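Local coordinates for protein cellulase (glycosyl hydrolase family 5) (Bacteroides ovatus, PDB 3ZMR) that cleaves the beta-1,4-glucan backbone of xyloglucan at internal linkages, with retention of the beta-configuration, and so releases xyloglucan oligosaccharides, at residues Arg15-Asp20 with Ile87-Ser92; Glu42-Ser47 with Lys69-Thr74; Gly151-Asn156 with Asp447-Gln452; Glu161-Ala166 with Ala207-Ile212. All coordinates share one frame; numbering follows the deposited sequence.

Contact 1. Residues Arg15-Asp20 with Ile87-Ser92; sequences RNLEFD and INVKQS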
loop_
_atom_site.group_PDB
_atom_site.type_symbol
_atom_site.label_atom_id
_atom_site.label_comp_id
_atom_site.label_asym_id
_atom_site.label_seq_id
_atom_site.Cartn_x
_atom_site.Cartn_y
_atom_site.Cartn_z
ATOM N N ARG A 15 19.756 8.680 -33.786
ATOM C CA ARG A 15 20.179 10.066 -33.571
ATOM C C ARG A 15 19.150 10.879 -32.763
ATOM O O ARG A 15 19.464 11.938 -32.194
ATOM C CB ARG A 15 20.434 10.752 -34.910
ATOM C CG ARG A 15 21.518 10.100 -35.756
ATOM C CD ARG A 15 22.889 10.275 -35.153
ATOM N NE ARG A 15 23.951 9.837 -36.071
ATOM C CZ ARG A 15 24.712 10.644 -36.807
ATOM N NH1 ARG A 15 24.547 11.964 -36.759
ATOM N NH2 ARG A 15 25.663 10.132 -37.583
ATOM N N ASN A 16 17.928 10.360 -32.720
ATOM C CA ASN A 16 16.821 11.025 -32.035
ATOM C C ASN A 16 15.977 9.998 -31.298
ATOM O O ASN A 16 15.059 9.409 -31.854
ATOM C CB ASN A 16 15.967 11.822 -33.027
ATOM C CG ASN A 16 16.761 12.921 -33.712
ATOM O OD1 ASN A 16 16.964 14.012 -33.156
ATOM N ND2 ASN A 16 17.245 12.626 -34.909
ATOM N N LEU A 17 16.335 9.783 -30.039
ATOM C CA LEU A 17 15.684 8.766 -29.215
ATOM C C LEU A 17 14.509 9.368 -28.423
ATOM O O LEU A 17 14.583 10.504 -27.920
ATOM C CB LEU A 17 16.703 8.164 -28.235
ATOM C CG LEU A 17 17.954 7.515 -28.842
ATOM C CD1 LEU A 17 18.896 7.034 -27.750
ATOM C CD2 LEU A 17 17.628 6.410 -29.853
ATOM N N GLU A 18 13.484 8.542 -28.247
ATOM C CA GLU A 18 12.248 8.906 -27.547
ATOM C C GLU A 18 11.947 7.849 -26.485
ATOM O O GLU A 18 11.871 6.653 -26.813
ATOM C CB GLU A 18 11.061 8.980 -28.531
ATOM C CG GLU A 18 11.282 9.861 -29.748
ATOM C CD GLU A 18 10.854 11.305 -29.574
ATOM O OE1 GLU A 18 10.090 11.620 -28.639
ATOM O OE2 GLU A 18 11.286 12.135 -30.399
ATOM N N PHE A 19 11.698 8.325 -25.251
ATOM C CA PHE A 19 11.352 7.462 -24.121
ATOM C C PHE A 19 10.031 7.953 -23.510
ATOM O O PHE A 19 9.757 9.161 -23.455
ATOM C CB PHE A 19 12.436 7.514 -23.053
ATOM C CG PHE A 19 13.757 6.902 -23.456
ATOM C CD1 PHE A 19 14.679 7.601 -24.215
ATOM C CD2 PHE A 19 14.103 5.639 -23.021
ATOM C CE1 PHE A 19 15.906 7.026 -24.552
ATOM C CE2 PHE A 19 15.302 5.055 -23.358
ATOM C CZ PHE A 19 16.216 5.752 -24.114
ATOM N N ASP A 20 9.223 7.023 -23.017
ATOM C CA ASP A 20 8.080 7.433 -22.189
ATOM C C ASP A 20 8.571 7.703 -20.736
ATOM O O ASP A 20 9.776 7.621 -20.424
ATOM C CB ASP A 20 6.889 6.462 -22.313
ATOM C CG ASP A 20 7.128 5.121 -21.702
ATOM O OD1 ASP A 20 8.004 4.988 -20.839
ATOM O OD2 ASP A 20 6.392 4.193 -22.090
ATOM N N ILE A 87 23.538 12.731 -30.046
ATOM C CA ILE A 87 22.220 12.111 -30.099
ATOM C C ILE A 87 21.250 12.883 -29.191
ATOM O O ILE A 87 21.575 13.234 -28.076
ATOM C CB ILE A 87 22.328 10.639 -29.611
ATOM C CG1 ILE A 87 23.223 9.820 -30.549
ATOM C CG2 ILE A 87 20.945 10.014 -29.417
ATOM C CD1 ILE A 87 23.698 8.490 -29.974
ATOM N N ASN A 88 20.060 13.159 -29.712
ATOM C CA ASN A 88 18.986 13.766 -28.917
ATOM C C ASN A 88 18.224 12.669 -28.159
ATOM O O ASN A 88 17.947 11.610 -28.729
ATOM C CB ASN A 88 17.982 14.514 -29.810
ATOM C CG ASN A 88 18.570 15.784 -30.438
ATOM O OD1 ASN A 88 19.122 16.643 -29.746
ATOM N ND2 ASN A 88 18.456 15.885 -31.762
ATOM N N VAL A 89 17.892 12.967 -26.900
ATOM C CA VAL A 89 17.019 12.146 -26.066
ATOM C C VAL A 89 15.872 12.990 -25.522
ATOM O O VAL A 89 16.092 14.024 -24.877
ATOM C CB VAL A 89 17.794 11.520 -24.881
ATOM C CG1 VAL A 89 16.865 10.686 -23.995
ATOM C CG2 VAL A 89 18.937 10.673 -25.417
ATOM N N LYS A 90 14.656 12.522 -25.777
ATOM C CA LYS A 90 13.446 13.189 -25.279
ATOM C C LYS A 90 12.665 12.159 -24.471
ATOM O O LYS A 90 12.421 11.046 -24.934
ATOM C CB LYS A 90 12.574 13.694 -26.427
ATOM C CG LYS A 90 11.326 14.456 -25.978
ATOM C CD LYS A 90 10.503 14.947 -27.164
ATOM C CE LYS A 90 11.246 15.978 -27.987
ATOM N NZ LYS A 90 10.429 16.402 -29.161
ATOM N N GLN A 91 12.268 12.563 -23.276
ATOM C CA GLN A 91 11.449 11.739 -22.394
ATOM C C GLN A 91 10.148 12.476 -22.030
ATOM O O GLN A 91 10.183 13.586 -21.521
ATOM C CB GLN A 91 12.207 11.358 -21.134
ATOM C CG GLN A 91 11.402 10.401 -20.274
ATOM C CD GLN A 91 12.118 9.919 -19.026
ATOM O OE1 GLN A 91 12.959 10.620 -18.446
ATOM N NE2 GLN A 91 11.731 8.718 -18.556
ATOM N N SER A 92 9.017 11.820 -22.278
ATOM C CA SER A 92 7.710 12.417 -22.017
ATOM C C SER A 92 7.337 12.427 -20.546
ATOM O O SER A 92 7.954 11.755 -19.717
ATOM C CB SER A 92 6.611 11.806 -22.874
ATOM O OG SER A 92 6.538 10.432 -22.691
#
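Leu17 and Phe19 pack on Ile87 and Val89 along the buried face of two parallel strands, 16-19 and 85-91, whose axes here approach to 4.7 Å at 17°. The register follows from five backbone bonds: Asn88 N to Arg15 O, Leu17 N to Asn88 O, Lys90 N to Leu17 O, Phe19 N to Lys90 O and Ser92 N to Phe19 O. Leu17 CG sits 3.9 Å from Ile87 CG2. Val89 CG1, swung opposite its own backbone N (chi1 179°), lies 3.8 Å from Phe19 CD1. Gln91 continues this face with an extended chain: its NE2 donates to Asp20 O at 2.9 Å, an acceptor lying in the amide plane, and also to Glu63 O, while OE1 turns to Arg71. A leucine at Gln91 would probably leave Asp20 O, Glu63 O and Arg71 NE without this partner.

The other face, carrying Asn16, Glu18, Asn88 and Lys90, is looser and largely solvent-facing. There Asn88 ND2 makes a nearly straight bond (171°) of 2.8 Å to Asn16 OD1. Glu18 and Lys90 run side by side, yet Glu18 OE2 stays 4.5 Å from Lys90 NZ, too far for a salt bridge.

Strand 16-19 is an outer strand of a mixed sheet; strand 85-91 pairs antiparallel with strand 71-78 beyond it, and strands 24-31 and 55-62 of the second sheet cover Leu17 and Phe19.

Contact 2. Residues Glu42-Ser47 with Lys69-Thr74; sequences ESWCKS and KERTAT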
loop_
_atom_site.group_PDB
_atom_site.type_symbol
_atom_site.label_atom_id
_atom_site.label_comp_id
_atom_site.label_asym_id
_atom_site.label_seq_id
_atom_site.Cartn_x
_atom_site.Cartn_y
_atom_site.Cartn_z
ATOM N N GLU A 42 22.749 14.978 -18.909
ATOM C CA GLU A 42 21.827 14.963 -17.763
ATOM C C GLU A 42 21.972 13.662 -16.967
ATOM O O GLU A 42 22.117 12.592 -17.548
ATOM C CB GLU A 42 20.365 15.119 -18.209
ATOM C CG GLU A 42 20.057 16.375 -19.012
ATOM C CD GLU A 42 20.129 17.660 -18.197
ATOM O OE1 GLU A 42 20.195 17.616 -16.946
ATOM O OE2 GLU A 42 20.091 18.730 -18.823
ATOM N N SER A 43 21.900 13.776 -15.652
ATOM C CA SER A 43 22.127 12.652 -14.739
ATOM C C SER A 43 21.068 11.567 -14.860
ATOM O O SER A 43 21.336 10.421 -14.532
ATOM C CB SER A 43 22.217 13.138 -13.287
ATOM O OG SER A 43 21.012 13.749 -12.868
ATOM N N TRP A 44 19.883 11.924 -15.361
ATOM C CA TRP A 44 18.777 10.936 -15.508
ATOM C C TRP A 44 18.870 10.096 -16.795
ATOM O O TRP A 44 18.097 9.157 -17.011
ATOM C CB TRP A 44 17.392 11.613 -15.453
ATOM C CG TRP A 44 17.185 12.751 -16.458
ATOM C CD1 TRP A 44 17.353 14.097 -16.209
ATOM C CD2 TRP A 44 16.816 12.655 -17.851
ATOM N NE1 TRP A 44 17.090 14.827 -17.333
ATOM C CE2 TRP A 44 16.775 13.983 -18.360
ATOM C CE3 TRP A 44 16.496 11.586 -18.720
ATOM C CZ2 TRP A 44 16.442 14.272 -19.681
ATOM C CZ3 TRP A 44 16.160 11.879 -20.055
ATOM C CH2 TRP A 44 16.117 13.228 -20.508
ATOM N N CYS A 45 19.814 10.453 -17.647
ATOM C CA CYS A 45 20.099 9.756 -18.880
ATOM C C CYS A 45 21.511 9.167 -18.781
ATOM O O CYS A 45 22.501 9.887 -18.633
ATOM C CB CYS A 45 19.991 10.718 -20.064
ATOM S SG CYS A 45 20.300 9.959 -21.669
ATOM N N LYS A 46 21.586 7.844 -18.816
ATOM C CA LYS A 46 22.856 7.140 -18.650
ATOM C C LYS A 46 23.204 6.288 -19.865
ATOM O O LYS A 46 22.351 5.676 -20.486
ATOM C CB LYS A 46 22.850 6.283 -17.372
ATOM C CG LYS A 46 22.921 7.085 -16.067
ATOM C CD LYS A 46 24.198 7.915 -15.951
ATOM C CE LYS A 46 24.231 8.733 -14.671
ATOM N NZ LYS A 46 25.234 9.832 -14.737
ATOM N N SER A 47 24.490 6.260 -20.168
ATOM C CA SER A 47 25.089 5.329 -21.128
ATOM C C SER A 47 25.711 4.160 -20.375
ATOM O O SER A 47 26.360 4.342 -19.341
ATOM C CB SER A 47 26.179 6.005 -21.966
ATOM O OG SER A 47 26.838 5.080 -22.803
ATOM N N LYS A 69 6.888 17.354 -16.516
ATOM C CA LYS A 69 7.271 18.049 -17.752
ATOM C C LYS A 69 8.069 17.114 -18.650
ATOM O O LYS A 69 8.809 16.264 -18.176
ATOM C CB LYS A 69 8.160 19.261 -17.469
ATOM N N GLU A 70 7.906 17.289 -19.956
ATOM C CA GLU A 70 8.813 16.684 -20.912
ATOM C C GLU A 70 10.210 17.127 -20.561
ATOM O O GLU A 70 10.430 18.286 -20.148
ATOM C CB GLU A 70 8.502 17.141 -22.337
ATOM C CG GLU A 70 9.611 16.821 -23.342
ATOM C CD GLU A 70 9.407 17.524 -24.660
ATOM O OE1 GLU A 70 8.445 17.156 -25.363
ATOM O OE2 GLU A 70 10.210 18.434 -24.988
ATOM N N ARG A 71 11.175 16.241 -20.768
ATOM C CA ARG A 71 12.569 16.613 -20.559
ATOM C C ARG A 71 13.451 16.080 -21.674
ATOM O O ARG A 71 13.137 15.080 -22.334
ATOM C CB ARG A 71 13.089 16.180 -19.190
ATOM C CG ARG A 71 12.994 14.693 -18.882
ATOM C CD ARG A 71 13.347 14.453 -17.425
ATOM N NE ARG A 71 13.434 13.014 -17.116
ATOM C CZ ARG A 71 13.749 12.510 -15.921
ATOM N NH1 ARG A 71 14.009 13.305 -14.894
ATOM N NH2 ARG A 71 13.802 11.195 -15.738
ATOM N N THR A 72 14.567 16.770 -21.863
ATOM C CA THR A 72 15.497 16.451 -22.931
ATOM C C THR A 72 16.944 16.385 -22.447
ATOM O O THR A 72 17.331 16.976 -21.445
ATOM C CB THR A 72 15.418 17.470 -24.086
ATOM O OG1 THR A 72 15.793 18.778 -23.612
ATOM C CG2 THR A 72 14.006 17.499 -24.709
ATOM N N ALA A 73 17.723 15.620 -23.186
ATOM C CA ALA A 73 19.148 15.473 -22.938
ATOM C C ALA A 73 19.858 15.196 -24.259
ATOM O O ALA A 73 19.234 14.978 -25.323
ATOM C CB ALA A 73 19.396 14.333 -21.979
ATOM N N THR A 74 21.183 15.245 -24.191
ATOM C CA THR A 74 21.998 14.751 -25.305
ATOM C C THR A 74 22.944 13.660 -24.823
ATOM O O THR A 74 23.265 13.560 -23.629
ATOM C CB THR A 74 22.815 15.863 -25.992
ATOM O OG1 THR A 74 23.700 16.455 -25.036
ATOM C CG2 THR A 74 21.905 16.915 -26.572
#
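Arg71 NE is gripped twice: it lies 3.5 Å over CD2 of the Trp44 indole and is hydrogen-bonded to Gln91 OE1 of the adjoining strand. That bond and the stack together probably hold the guanidinium in its orientation, spread flat on the indole with the two planes only 4° apart. Arg71 CZ stands 3.7 Å from the centroid of the Trp44 five-membered ring, close enough to its normal for a cation-pi interaction. Arg71 CD adds a CH-pi contact to the same ring. The chain can reach this far because it runs extended from CG to NE, while Trp44 is turned to meet it by a chi1 of 55°, with CG between the backbone N and the carbonyl carbon.

On the opposite indole face lie Glu42 CB and Cys45 CB, both toward the rim. At the edge, CZ2 of Trp44 comes within 3.3 Å of Thr72 O, near the ring plane. Ala73 CB approaches the indole obliquely, 3.7 Å from Trp44 CZ2 and 4.1 Å from Cys45 CB.

An alanine in place of Trp44 would probably leave the Arg71 guanidinium without its flat support, freer to turn, and leave a gap beside Ala73 CB.

A type I beta turn, with Cys45 N bonded to Glu42 O, carries the chain from strand 36-40 of one sheet to strand 45-47 of the other, a crossing between the layers of the BACON beta-sandwich.

Contact 3. Residues Gly151-Asn156 with Asp447-Gln452; sequences GNPTPN and DRTTGQ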
loop_
_atom_site.group_PDB
_atom_site.type_symbol
_atom_site.label_atom_id
_atom_site.label_comp_id
_atom_site.label_asym_id
_atom_site.label_seq_id
_atom_site.Cartn_x
_atom_site.Cartn_y
_atom_site.Cartn_z
ATOM N N GLY A 151 -18.174 -15.554 10.020
ATOM C CA GLY A 151 -18.895 -15.431 11.282
ATOM C C GLY A 151 -19.362 -14.053 11.690
ATOM O O GLY A 151 -19.968 -13.899 12.755
ATOM N N ASN A 152 -19.050 -13.039 10.874
ATOM C CA ASN A 152 -19.568 -11.701 11.130
ATOM C C ASN A 152 -20.851 -11.402 10.387
ATOM O O ASN A 152 -21.069 -11.936 9.313
ATOM C CB ASN A 152 -18.511 -10.652 10.766
ATOM C CG ASN A 152 -17.400 -10.614 11.801
ATOM O OD1 ASN A 152 -17.674 -10.416 12.985
ATOM N ND2 ASN A 152 -16.171 -10.821 11.379
ATOM N N PRO A 153 -21.689 -10.528 10.961
ATOM C CA PRO A 153 -22.846 -10.060 10.237
ATOM C C PRO A 153 -22.487 -8.976 9.227
ATOM O O PRO A 153 -21.373 -8.449 9.237
ATOM C CB PRO A 153 -23.714 -9.456 11.346
ATOM C CG PRO A 153 -22.742 -8.977 12.379
ATOM C CD PRO A 153 -21.570 -9.896 12.295
ATOM N N THR A 154 -23.442 -8.631 8.366
ATOM C CA THR A 154 -23.237 -7.505 7.425
ATOM C C THR A 154 -22.970 -6.235 8.234
ATOM O O THR A 154 -23.753 -5.929 9.135
ATOM C CB THR A 154 -24.479 -7.314 6.540
ATOM O OG1 THR A 154 -24.815 -8.576 5.977
ATOM C CG2 THR A 154 -24.219 -6.314 5.418
ATOM N N PRO A 155 -21.915 -5.458 7.889
ATOM C CA PRO A 155 -21.735 -4.159 8.507
ATOM C C PRO A 155 -22.991 -3.316 8.359
ATOM O O PRO A 155 -23.650 -3.338 7.314
ATOM C CB PRO A 155 -20.536 -3.573 7.760
ATOM C CG PRO A 155 -19.750 -4.774 7.381
ATOM C CD PRO A 155 -20.816 -5.767 6.965
ATOM N N ASN A 156 -23.307 -2.578 9.408
ATOM C CA ASN A 156 -24.525 -1.791 9.479
ATOM C C ASN A 156 -24.305 -0.376 10.017
ATOM O O ASN A 156 -23.209 -0.004 10.462
ATOM C CB ASN A 156 -25.590 -2.565 10.266
ATOM C CG ASN A 156 -25.181 -2.827 11.703
ATOM O OD1 ASN A 156 -24.429 -2.066 12.300
ATOM N ND2 ASN A 156 -25.713 -3.887 12.281
ATOM N N ASP A 447 -19.453 -4.735 19.541
ATOM C CA ASP A 447 -20.441 -5.706 19.127
ATOM C C ASP A 447 -20.848 -5.381 17.680
ATOM O O ASP A 447 -21.332 -4.282 17.399
ATOM C CB ASP A 447 -21.674 -5.647 20.006
ATOM C CG ASP A 447 -22.550 -6.826 19.797
ATOM O OD1 ASP A 447 -23.212 -6.904 18.763
ATOM O OD2 ASP A 447 -22.559 -7.706 20.643
ATOM N N ARG A 448 -20.625 -6.321 16.764
ATOM C CA ARG A 448 -20.943 -6.052 15.342
ATOM C C ARG A 448 -22.426 -5.830 15.060
ATOM O O ARG A 448 -22.812 -5.117 14.134
ATOM C CB ARG A 448 -20.418 -7.158 14.444
ATOM C CG ARG A 448 -18.908 -7.281 14.339
ATOM C CD ARG A 448 -18.251 -5.998 13.827
ATOM N NE ARG A 448 -16.848 -6.200 13.535
ATOM C CZ ARG A 448 -16.382 -6.791 12.445
ATOM N NH1 ARG A 448 -17.190 -7.162 11.455
ATOM N NH2 ARG A 448 -15.077 -6.959 12.325
ATOM N N THR A 449 -23.282 -6.448 15.856
ATOM C CA THR A 449 -24.720 -6.317 15.636
ATOM C C THR A 449 -25.265 -4.984 16.095
ATOM O O THR A 449 -26.054 -4.336 15.365
ATOM C CB THR A 449 -25.460 -7.488 16.287
ATOM O OG1 THR A 449 -25.004 -8.699 15.679
ATOM C CG2 THR A 449 -26.962 -7.355 16.067
ATOM N N THR A 450 -24.882 -4.572 17.301
ATOM C CA THR A 450 -25.450 -3.360 17.911
ATOM C C THR A 450 -24.593 -2.113 17.823
ATOM O O THR A 450 -25.071 -1.010 18.092
ATOM C CB THR A 450 -25.704 -3.580 19.400
ATOM O OG1 THR A 450 -24.457 -3.750 20.061
ATOM C CG2 THR A 450 -26.569 -4.810 19.605
ATOM N N GLY A 451 -23.310 -2.286 17.481
ATOM C CA GLY A 451 -22.370 -1.175 17.531
ATOM C C GLY A 451 -21.927 -0.696 18.913
ATOM O O GLY A 451 -21.153 0.264 19.041
ATOM N N GLN A 452 -22.408 -1.349 19.975
ATOM C CA GLN A 452 -22.011 -0.976 21.332
ATOM C C GLN A 452 -20.556 -1.415 21.623
ATOM O O GLN A 452 -20.082 -2.402 21.066
ATOM C CB GLN A 452 -22.957 -1.619 22.371
ATOM C CG GLN A 452 -24.409 -1.127 22.351
ATOM C CD GLN A 452 -24.588 0.311 22.799
ATOM O OE1 GLN A 452 -23.771 0.854 23.535
ATOM N NE2 GLN A 452 -25.680 0.931 22.365
HETATM O O HOH W 1 -19.975 -6.689 10.838
HETATM O O HOH W 2 -22.249 -5.078 11.493
#
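Arg448 meets Asn152 and Pro153 where two loops of the (beta/alpha)8 barrel come together: one runs from strand 143-144 into helix 157-165, the other follows strand 433-436, the last strand of the barrel. Followed outward, Arg448 first lays CB against the Pro153 ring, 3.6 Å from CG and only slightly farther from CD. CG then passes Asn152 OD1 at 3.6 Å, and a bend at chi2 (-58°) carries the guanidinium across the Asn152 amide. The two flat groups stack, 17° from parallel, with Arg448 NH1 3.5 Å from Asn152 CG. In its own plane NH1 gives a hydrogen bond to a water, which in turn donates to Pro153 O; NH1 also bonds Thr131 OG1. NH2 ends in a salt bridge with Asp438 and a bond to Gly129 O, so the buried charge is well met.

Asn152 is held in turn by ND2, which donates to Ala439 O and to the backbone O of Asn130, a substrate-binding residue. This is consistent with a second-shell place behind the glycan site.

Farther along, Asn156 is the N-cap of helix 157-165: OD1 accepts from Leu159 N, while ND2 crosses to Thr449 O at 3.1 Å. A second water joins Thr154 O to Arg448 O. Asp447 OD1 takes Thr449 N at 2.9 Å, an Asx turn, and Thr450 N at 3.2 Å, completing an Asx motif, from opposite faces of the carboxylate plane.

Contact 4. Residues Glu161-Ala166 with Ala207-Ile212; sequences EGIKAA and AGLYVI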
loop_
_atom_site.group_PDB
_atom_site.type_symbol
_atom_site.label_atom_id
_atom_site.label_comp_id
_atom_site.label_asym_id
_atom_site.label_seq_id
_atom_site.Cartn_x
_atom_site.Cartn_y
_atom_site.Cartn_z
ATOM N N GLU A 161 -21.808 4.065 13.385
ATOM C CA GLU A 161 -22.098 5.110 14.357
ATOM C C GLU A 161 -21.380 4.888 15.691
ATOM O O GLU A 161 -20.878 5.823 16.304
ATOM C CB GLU A 161 -23.606 5.263 14.572
ATOM C CG GLU A 161 -24.296 5.855 13.361
ATOM C CD GLU A 161 -25.785 5.962 13.492
ATOM O OE1 GLU A 161 -26.390 5.228 14.313
ATOM O OE2 GLU A 161 -26.347 6.780 12.727
ATOM N N GLY A 162 -21.287 3.629 16.104
ATOM C CA GLY A 162 -20.586 3.299 17.350
ATOM C C GLY A 162 -19.097 3.544 17.243
ATOM O O GLY A 162 -18.445 4.032 18.174
ATOM N N ILE A 163 -18.529 3.179 16.088
ATOM C CA ILE A 163 -17.105 3.439 15.809
ATOM C C ILE A 163 -16.797 4.932 15.914
ATOM O O ILE A 163 -15.837 5.351 16.598
ATOM C CB ILE A 163 -16.687 2.829 14.451
ATOM C CG1 ILE A 163 -16.670 1.292 14.534
ATOM C CG2 ILE A 163 -15.336 3.376 13.961
ATOM C CD1 ILE A 163 -16.622 0.640 13.158
ATOM N N LYS A 164 -17.615 5.747 15.242
ATOM C CA LYS A 164 -17.442 7.194 15.296
ATOM C C LYS A 164 -17.589 7.750 16.710
ATOM O O LYS A 164 -16.783 8.544 17.175
ATOM C CB LYS A 164 -18.428 7.861 14.361
ATOM C CG LYS A 164 -18.342 9.383 14.286
ATOM C CD LYS A 164 -17.187 9.865 13.437
ATOM C CE LYS A 164 -17.079 11.386 13.480
ATOM N NZ LYS A 164 -15.986 11.842 12.614
ATOM N N ALA A 165 -18.619 7.269 17.409
ATOM C CA ALA A 165 -18.908 7.739 18.762
ATOM C C ALA A 165 -17.798 7.453 19.772
ATOM O O ALA A 165 -17.571 8.235 20.699
ATOM C CB ALA A 165 -20.229 7.151 19.234
ATOM N N ALA A 166 -17.062 6.371 19.559
ATOM C CA ALA A 166 -15.958 5.983 20.439
ATOM C C ALA A 166 -14.706 6.846 20.227
ATOM O O ALA A 166 -13.759 6.782 21.007
ATOM C CB ALA A 166 -15.635 4.524 20.201
ATOM N N ALA A 207 -22.015 8.090 8.627
ATOM C CA ALA A 207 -21.670 8.136 10.046
ATOM C C ALA A 207 -20.560 9.111 10.381
ATOM O O ALA A 207 -20.253 9.339 11.532
ATOM C CB ALA A 207 -21.332 6.737 10.556
ATOM N N GLY A 208 -19.933 9.665 9.357
ATOM C CA GLY A 208 -18.930 10.693 9.547
ATOM C C GLY A 208 -17.503 10.178 9.514
ATOM O O GLY A 208 -16.595 10.867 9.951
ATOM N N LEU A 209 -17.312 8.977 8.999
ATOM C CA LEU A 209 -15.968 8.382 8.933
ATOM C C LEU A 209 -15.256 8.579 7.588
ATOM O O LEU A 209 -15.901 8.632 6.535
ATOM C CB LEU A 209 -16.098 6.883 9.191
ATOM C CG LEU A 209 -16.646 6.493 10.568
ATOM C CD1 LEU A 209 -17.047 5.027 10.549
ATOM C CD2 LEU A 209 -15.579 6.761 11.640
ATOM N N TYR A 210 -13.925 8.656 7.623
ATOM C CA TYR A 210 -13.114 8.307 6.455
ATOM C C TYR A 210 -13.230 6.824 6.216
ATOM O O TYR A 210 -13.273 6.044 7.171
ATOM C CB TYR A 210 -11.648 8.694 6.641
ATOM C CG TYR A 210 -11.367 10.182 6.577
ATOM C CD1 TYR A 210 -11.039 10.791 5.384
ATOM C CD2 TYR A 210 -11.379 10.959 7.728
ATOM C CE1 TYR A 210 -10.757 12.141 5.316
ATOM C CE2 TYR A 210 -11.131 12.312 7.667
ATOM C CZ TYR A 210 -10.829 12.899 6.441
ATOM O OH TYR A 210 -10.554 14.251 6.367
ATOM N N VAL A 211 -13.241 6.424 4.942
ATOM C CA VAL A 211 -13.407 5.023 4.556
ATOM C C VAL A 211 -12.304 4.626 3.591
ATOM O O VAL A 211 -12.056 5.348 2.632
ATOM C CB VAL A 211 -14.777 4.743 3.928
ATOM C CG1 VAL A 211 -14.878 3.293 3.491
ATOM C CG2 VAL A 211 -15.884 5.141 4.927
ATOM N N ILE A 212 -11.646 3.512 3.852
ATOM C CA ILE A 212 -10.685 2.894 2.976
ATOM C C ILE A 212 -11.230 1.545 2.498
ATOM O O ILE A 212 -11.604 0.704 3.338
ATOM C CB ILE A 212 -9.335 2.660 3.685
ATOM C CG1 ILE A 212 -8.683 3.956 4.163
ATOM C CG2 ILE A 212 -8.384 1.890 2.779
ATOM C CD1 ILE A 212 -7.646 3.771 5.257
#
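Lys164 NZ donates to Gly208 O at 2.9 Å, the only hydrogen bond between residues 161-166 and 207-212. The ammonium approaches from above the carbonyl plane, 42° out of it, instead of on a lone pair. Its position follows from a chain that leaves CB opposite the backbone N and then bends at chi2 (78°), laying the methylenes over the turn that enters strand 210-214: Lys164 CG comes within 3.4 Å of Ala207 O. A salt bridge from NZ to Asp169 gives the charge a second partner.

The turn is a Schellman motif closing helix 191-206, with Gly208 at a phi of 98°. Two constraints act on that position: a CB would collide with the preceding carbonyl O, and it would also fall 3.3 Å from Lys164 CE. In the (beta/alpha)8 barrel this motif connects helix 191-206 to the third strand, 210-214, and it is this connection that packs on helix 157-165, outside the strands.

Apolar contacts flank the polar one. Leu209 CD2 lies 3.9 Å from Lys164 CD. The same Leu209 CD2 methyl meets Ile163 CG2 at 4.1 Å, the two side chains crossing at about a right angle; Leu209 also rests on Val171 of the intervening strand 170-173. Ala207 CB touches the helix backbone 3.9 Å from Glu161 N, while the Glu161 carboxylate turns to a salt bridge with Lys157.

Contacts 1 and 2 belong to the BACON beta-sandwich, contacts 3 and 4 to the catalytic barrel, on opposite sides of the chain's centre. Each mixes core and surface: contact 1 sets buried Leu17 and Phe19 against an exposed asparagine pair, contact 3 buried Asn152 and Arg448 beside exposed Thr449. The first pair share a sheet, since strands 85-91 and 71-78 are neighbours. Their chemistry differs even so: regular backbone pairing in contact 1, stacking of a turn tryptophan on a strand arginine in contact 2. Helix 157-165 links the other two, capped at its start in contact 3 and packed through its later turns in contact 4. Contact 3 relies on waters and a flat stack near the substrate site, contact 4 on a lysine and aliphatic packing.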